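Local atomic coordinates of phenylalanine ammonia-lyase (Rhodosporidium toruloides, PDB entry 1Y2M), a protein that catalyses the non-oxidative deamination of L-phenylalanine and L-tyrosine to trans-cinnamic acid and p-coumaric acid, releasing ammonia. Residues T170-S175 and E189-F194; Y220-I225 and G267-T272; S562-S567 and E610-T615. One frame throughout, in Å; residues are numbered along the deposited sequence.

Interactions 1 and 2 are neighbours, with centres 10 Å apart. Arg172 of interaction 1 joins them: its NH2 is 2.5 Å from the Asn270 O of interaction 2, a probable hydrogen bond. Asn270 probably binds cinnamate, so this bond ties the helix pair of interaction 1 to the backbone of the substrate pocket. The two contacts also touch through apolar side chains, Leu191 CD2 lying 3.6 Å from Ile221 CG2. Interaction 3 is remote. Its centre lies 88 Å from that of interaction 1 and 91 Å from that of interaction 2, on the opposite side of the chain's centre and away from the annotated sites.

Interaction 1 of 3, residues T170-S175 and E189-F194; sequences TIRVNS and EALTNF
Two ends of Arg172 grip the hydroxyl of Ser175, one turn apart on the helix. Ser175 OG donates to Arg172 O at 2.8 Å, tilted out of the carbonyl plane. Arg172 NH1 donates to Ser175 OG at 3.1 Å, and the bond is bent, with an N-H...O angle of 146°. The arginine chain bends at chi2 and chi3 to fold back in this way. Its NH2 goes on to Asn270 O. Its CG stays near the other helix, 4.0 Å from Leu191 CD1. The helices themselves meet through apolar groups. Val173 is the central piece: its CG2, set beside its own backbone N, lies 3.5 Å from Leu191 CB. The two side chains lie alongside, pointing opposite ways. Thr192 CG2 touches both methyls of Val173, 4.0 Å from Val173 CG1, the two side chains lying roughly perpendicular. The axes of 170-175 and 189-194 run nearly antiparallel, at 153°, and come within 9.6 Å. This is a helical hairpin between helices 162-176 and 185-197. Helix 215-225 packs on Leu191 from Ile221 and Ile225, while strand 60-62 touches Val173 through Leu62.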
# COMPACT_ATOMS: atom_id res chain seq x y z
N THR B 170 5.78 32.39 -7.39
CA THR B 170 5.87 33.26 -6.24
C THR B 170 7.02 32.79 -5.32
O THR B 170 7.88 33.55 -4.84
CB THR B 170 4.54 33.27 -5.45
OG1 THR B 170 3.48 33.72 -6.31
CG2 THR B 170 4.62 34.13 -4.27
N ILE B 171 6.98 31.48 -5.00
CA ILE B 171 8.00 30.88 -4.10
C ILE B 171 9.35 30.96 -4.79
O ILE B 171 10.35 31.25 -4.16
CB ILE B 171 7.63 29.42 -3.73
CG1 ILE B 171 6.36 29.41 -2.89
CG2 ILE B 171 8.78 28.66 -3.14
CD1 ILE B 171 5.74 28.00 -2.74
N ARG B 172 9.38 30.70 -6.09
CA ARG B 172 10.65 30.75 -6.82
C ARG B 172 11.28 32.13 -6.68
O ARG B 172 12.47 32.24 -6.38
CB ARG B 172 10.46 30.43 -8.31
CG ARG B 172 11.71 30.63 -9.14
CD ARG B 172 12.94 30.27 -8.28
NE ARG B 172 13.40 29.00 -8.63
CZ ARG B 172 14.22 28.21 -7.96
NH1 ARG B 172 14.78 28.45 -6.76
NH2 ARG B 172 14.48 27.09 -8.55
N VAL B 173 10.50 33.20 -6.85
CA VAL B 173 11.03 34.54 -6.70
C VAL B 173 11.56 34.76 -5.28
O VAL B 173 12.66 35.27 -5.08
CB VAL B 173 10.00 35.64 -7.06
CG1 VAL B 173 10.49 37.01 -6.69
CG2 VAL B 173 9.66 35.56 -8.56
N ASN B 174 10.74 34.41 -4.29
CA ASN B 174 11.14 34.63 -2.92
C ASN B 174 12.46 33.94 -2.65
O ASN B 174 13.33 34.54 -2.04
CB ASN B 174 10.08 34.11 -1.97
CG ASN B 174 10.32 34.52 -0.52
OD1 ASN B 174 10.20 35.69 -0.18
ND2 ASN B 174 10.64 33.54 0.33
N SER B 175 12.59 32.70 -3.11
CA SER B 175 13.80 31.89 -2.82
C SER B 175 15.07 32.44 -3.47
O SER B 175 16.21 32.17 -3.02
CB SER B 175 13.62 30.43 -3.22
OG SER B 175 13.52 30.28 -4.63
N GLU B 189 11.92 39.92 -11.73
CA GLU B 189 10.88 40.79 -12.25
C GLU B 189 10.12 40.20 -13.43
O GLU B 189 8.94 40.49 -13.62
CB GLU B 189 11.46 42.18 -12.61
CG GLU B 189 11.90 42.93 -11.38
CD GLU B 189 12.54 44.29 -11.74
OE1 GLU B 189 13.03 44.47 -12.88
OE2 GLU B 189 12.60 45.16 -10.84
N ALA B 190 10.77 39.37 -14.23
CA ALA B 190 10.06 38.71 -15.36
C ALA B 190 8.97 37.79 -14.81
O ALA B 190 7.86 37.75 -15.31
CB ALA B 190 11.02 37.92 -16.17
N LEU B 191 9.30 37.10 -13.74
CA LEU B 191 8.33 36.25 -13.04
C LEU B 191 7.21 37.04 -12.37
O LEU B 191 6.01 36.68 -12.47
CB LEU B 191 9.05 35.35 -12.01
CG LEU B 191 9.99 34.33 -12.65
CD1 LEU B 191 10.93 33.75 -11.58
CD2 LEU B 191 9.18 33.24 -13.35
N THR B 192 7.59 38.10 -11.66
CA THR B 192 6.54 38.89 -11.01
C THR B 192 5.64 39.59 -12.05
O THR B 192 4.44 39.71 -11.84
CB THR B 192 7.10 39.85 -9.91
OG1 THR B 192 7.96 40.83 -10.52
CG2 THR B 192 7.87 39.07 -8.84
N ASN B 193 6.21 39.96 -13.19
CA ASN B 193 5.38 40.52 -14.28
C ASN B 193 4.44 39.47 -14.86
O ASN B 193 3.26 39.77 -15.11
CB ASN B 193 6.23 41.13 -15.36
CG ASN B 193 6.76 42.49 -15.00
OD1 ASN B 193 6.18 43.22 -14.19
ND2 ASN B 193 7.87 42.85 -15.61
N PHE B 194 4.88 38.22 -15.00
CA PHE B 194 3.95 37.15 -15.37
C PHE B 194 2.83 37.03 -14.37
O PHE B 194 1.65 36.96 -14.72
CB PHE B 194 4.65 35.81 -15.52
CG PHE B 194 5.21 35.55 -16.89
CD1 PHE B 194 5.70 36.58 -17.68
CD2 PHE B 194 5.26 34.27 -17.37
CE1 PHE B 194 6.21 36.28 -18.94
CE2 PHE B 194 5.77 33.98 -18.60
CZ PHE B 194 6.23 34.98 -19.39

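Interaction 2 of 3, residues Y220-I225 and G267-T272; sequences YIAAAI and GLVNGT
Ala222 is the first residue along 220-225 to touch 267-272. Its small CB points at the other segment and lets the two backbones come close: the CA atoms of Ala222 and Leu268 are 6.3 Å apart. The Ala222 methyl lies against the leucine flank, 3.9 Å from Leu268 CD1 and 4.1 Å from Leu268 CB. It also meets Val269, with CG1 of that valine 4.2 Å from Ala222 CB. Ala223 and Ala224 follow on other faces of the helix, packing on helices 125-138 and 185-197 respectively. Ile225, the last residue of helix 215-225, returns to the contact. Its CG1 branch sits between the backbone N and the carbonyl carbon (chi1 61°) and then runs extended, placing Ile225 CD1 4.2 Å from Leu268 CD1. That one leucine methyl therefore touches both Ala222 and Ile225. Leu268 reaches them with CG beside its own backbone N (chi1 -75°).

This is a core of the aromatic amino acid lyase fold close to segment 211-213, from which the prosthetic group is formed in the active enzyme. Helix 215-225 starts just after that segment, whose 5-imidazolinone cross-link between Ala211 and Gly213 is established for this enzyme. The didehydroalanine of the mature group is not present at Ser212 in this structure. Helix 264-269 ends here, and Asn270 leaves helical geometry. Asn270 probably binds cinnamate, and its ND2 makes a weak hydrogen bond to Asn397 O. Gly271 follows with phi 143°, a conformation open to glycine. Its backbone is hydrogen-bonded to Ser212 and Asp214, which links this turn to segment 211-213.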
# COMPACT_ATOMS: atom_id res chain seq x y z
N TYR B 220 9.98 24.62 -17.66
CA TYR B 220 8.90 25.21 -18.45
C TYR B 220 8.68 26.66 -18.05
O TYR B 220 8.46 27.51 -18.92
CB TYR B 220 7.61 24.40 -18.41
CG TYR B 220 7.66 23.17 -19.28
CD1 TYR B 220 7.10 23.18 -20.53
CD2 TYR B 220 8.28 22.01 -18.86
CE1 TYR B 220 7.20 22.10 -21.35
CE2 TYR B 220 8.35 20.89 -19.67
CZ TYR B 220 7.81 20.95 -20.91
OH TYR B 220 7.92 19.84 -21.75
N ILE B 221 8.75 26.96 -16.75
CA ILE B 221 8.61 28.35 -16.32
C ILE B 221 9.75 29.22 -16.86
O ILE B 221 9.51 30.30 -17.43
CB ILE B 221 8.51 28.42 -14.80
CG1 ILE B 221 7.17 27.86 -14.38
CG2 ILE B 221 8.69 29.81 -14.27
CD1 ILE B 221 7.04 27.45 -12.89
N ALA B 222 10.97 28.73 -16.78
CA ALA B 222 12.11 29.45 -17.27
C ALA B 222 12.07 29.66 -18.78
O ALA B 222 12.40 30.72 -19.30
CB ALA B 222 13.37 28.70 -16.91
N ALA B 223 11.64 28.63 -19.51
CA ALA B 223 11.48 28.74 -20.95
C ALA B 223 10.45 29.82 -21.36
O ALA B 223 10.62 30.50 -22.35
CB ALA B 223 11.12 27.39 -21.53
N ALA B 224 9.37 29.91 -20.59
CA ALA B 224 8.33 30.87 -20.84
C ALA B 224 8.86 32.31 -20.68
O ALA B 224 8.70 33.11 -21.62
CB ALA B 224 7.13 30.62 -19.99
N ILE B 225 9.47 32.65 -19.54
CA ILE B 225 9.97 34.01 -19.37
C ILE B 225 11.09 34.37 -20.35
O ILE B 225 11.36 35.54 -20.61
CB ILE B 225 10.39 34.33 -17.90
CG1 ILE B 225 11.52 33.41 -17.41
CG2 ILE B 225 9.20 34.24 -17.02
CD1 ILE B 225 12.19 33.92 -16.14
N GLY B 267 19.80 28.30 -11.46
CA GLY B 267 19.11 29.17 -10.48
C GLY B 267 17.59 29.12 -10.59
O GLY B 267 16.87 29.16 -9.59
N LEU B 268 17.09 28.98 -11.82
CA LEU B 268 15.67 28.91 -12.04
C LEU B 268 15.13 27.52 -11.97
O LEU B 268 14.02 27.34 -11.51
CB LEU B 268 15.33 29.47 -13.39
CG LEU B 268 15.40 30.99 -13.46
CD1 LEU B 268 15.37 31.42 -14.93
CD2 LEU B 268 14.25 31.66 -12.70
N VAL B 269 15.89 26.53 -12.47
CA VAL B 269 15.35 25.17 -12.59
C VAL B 269 15.57 24.20 -11.44
O VAL B 269 14.79 23.25 -11.28
CB VAL B 269 15.74 24.49 -13.95
CG1 VAL B 269 15.46 25.49 -15.09
CG2 VAL B 269 17.13 24.01 -13.93
N ASN B 270 16.62 24.43 -10.66
CA ASN B 270 16.93 23.63 -9.45
C ASN B 270 16.11 24.20 -8.32
O ASN B 270 16.18 25.40 -8.05
CB ASN B 270 18.41 23.77 -8.98
CG ASN B 270 19.35 22.86 -9.69
OD1 ASN B 270 18.99 22.14 -10.61
ND2 ASN B 270 20.61 22.87 -9.26
N GLY B 271 15.40 23.34 -7.60
CA GLY B 271 14.63 23.82 -6.47
C GLY B 271 13.32 23.13 -6.29
O GLY B 271 12.94 22.23 -7.03
N THR B 272 12.60 23.55 -5.26
CA THR B 272 11.47 22.81 -4.77
C THR B 272 10.16 23.62 -4.91
O THR B 272 9.13 23.25 -4.36
CB THR B 272 11.65 22.41 -3.30
OG1 THR B 272 11.54 23.57 -2.47
CG2 THR B 272 12.97 21.73 -3.08

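Interaction 3 of 3, residues S562-S567 and E610-T615; sequences SAMTGS and EVLSST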
# COMPACT_ATOMS: atom_id res chain seq x y z
N SER B 562 -62.03 8.29 35.56
CA SER B 562 -63.06 7.90 36.52
C SER B 562 -62.75 6.55 37.13
O SER B 562 -62.93 6.35 38.32
CB SER B 562 -64.46 7.95 35.90
OG SER B 562 -64.52 7.29 34.67
N ALA B 563 -62.23 5.62 36.34
CA ALA B 563 -61.82 4.33 36.87
C ALA B 563 -60.65 4.44 37.86
O ALA B 563 -60.45 3.53 38.67
CB ALA B 563 -61.50 3.38 35.73
N MSE B 564 -59.87 5.53 37.81
CA MSE B 564 -58.73 5.69 38.73
C MSE B 564 -59.06 6.58 39.93
O MSE B 564 -58.22 6.84 40.77
CB MSE B 564 -57.53 6.29 38.00
CG MSE B 564 -57.10 5.48 36.85
SE MSE B 564 -55.45 6.21 36.01
CE MSE B 564 -56.18 8.00 35.38
N THR B 565 -60.28 7.07 40.00
CA THR B 565 -60.62 8.00 41.08
C THR B 565 -60.41 7.31 42.44
O THR B 565 -60.76 6.14 42.60
CB THR B 565 -62.07 8.50 40.93
OG1 THR B 565 -62.37 9.40 42.02
CG2 THR B 565 -63.08 7.36 40.96
N GLY B 566 -59.78 8.01 43.39
CA GLY B 566 -59.58 7.47 44.74
C GLY B 566 -58.40 6.55 44.83
O GLY B 566 -58.12 5.99 45.89
N SER B 567 -57.66 6.40 43.74
CA SER B 567 -56.51 5.54 43.73
C SER B 567 -55.22 6.35 43.66
O SER B 567 -55.22 7.59 43.47
CB SER B 567 -56.55 4.60 42.51
OG SER B 567 -56.15 5.28 41.32
N GLU B 610 -51.58 -3.95 33.03
CA GLU B 610 -50.84 -4.16 34.26
C GLU B 610 -51.16 -3.09 35.30
O GLU B 610 -51.59 -3.38 36.41
CB GLU B 610 -49.34 -4.16 34.01
CG GLU B 610 -48.50 -4.37 35.24
CD GLU B 610 -47.03 -4.64 34.93
OE1 GLU B 610 -46.67 -4.88 33.75
OE2 GLU B 610 -46.22 -4.64 35.89
N VAL B 611 -50.95 -1.83 34.91
CA VAL B 611 -51.03 -0.74 35.89
C VAL B 611 -52.45 -0.57 36.44
O VAL B 611 -52.66 -0.31 37.65
CB VAL B 611 -50.50 0.57 35.29
CG1 VAL B 611 -50.74 1.71 36.26
CG2 VAL B 611 -49.02 0.43 34.97
N LEU B 612 -53.43 -0.77 35.58
CA LEU B 612 -54.83 -0.62 35.95
C LEU B 612 -55.52 -1.98 36.12
O LEU B 612 -56.76 -2.08 36.07
CB LEU B 612 -55.57 0.21 34.90
CG LEU B 612 -55.12 1.66 34.66
CD1 LEU B 612 -56.15 2.40 33.83
CD2 LEU B 612 -54.79 2.43 35.95
N SER B 613 -54.75 -3.02 36.38
CA SER B 613 -55.36 -4.35 36.51
C SER B 613 -56.38 -4.44 37.66
O SER B 613 -57.23 -5.37 37.67
CB SER B 613 -54.30 -5.42 36.75
OG SER B 613 -53.73 -5.20 38.01
N SER B 614 -56.30 -3.56 38.66
CA SER B 614 -57.29 -3.55 39.76
C SER B 614 -58.65 -2.89 39.43
O SER B 614 -59.61 -2.97 40.24
CB SER B 614 -56.70 -2.86 40.99
OG SER B 614 -56.60 -1.47 40.76
N THR B 615 -58.73 -2.21 38.28
CA THR B 615 -59.89 -1.38 37.93
C THR B 615 -61.00 -2.11 37.17
O THR B 615 -60.84 -3.24 36.71
CB THR B 615 -59.47 -0.19 37.07
OG1 THR B 615 -59.10 -0.64 35.75
CG2 THR B 615 -58.32 0.58 37.74
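Met564 and Leu612 meet where two overlapping beta turns in the loop 562-567 face the end of helix 593-611. The first turn is type I, from Ser562 to Thr565. The second is type II, from Met564 to Ser567, with Gly566 at positive phi. This far tip of the all-helical arm probably belongs to the part called the shielding domain in eukaryotic phenylalanine ammonia-lyases.

Residue 564 is modelled as selenomethionine. Its CB is set back, 5.2 Å from Leu612 CD2. CG comes in closer, 3.9 Å from Leu612 CD2, because the chain leaves CB with CG anti to the carbonyl carbon and stays extended at chi2. SE then lies 3.8 Å from the same Leu612 CD2, and the two side chains cross obliquely. At chi3, -64°, the chain bends, and CE turns off to 5.8 Å from Leu612 CD2. The side chain also packs against Ile556 of helix 506-560 and Leu573 of helix 570-587.

Beside this pair, Ala563 and Thr615 lie with their CB atoms 4.3 Å apart. Thr615 CG2 also approaches Ala563 O at 3.8 Å. Leu619 of a second subunit packs on Leu612 and Thr615, so the tip is also part of a subunit interface.

Each loop braces itself through a carbonyl with two donors. Met564 O takes Ser567 N and Ser567 OG. Leu612 O takes Thr615 N, closing a type I turn, and also Thr615 OG1, which lies in the carbonyl plane on a lone pair at 2.8 Å.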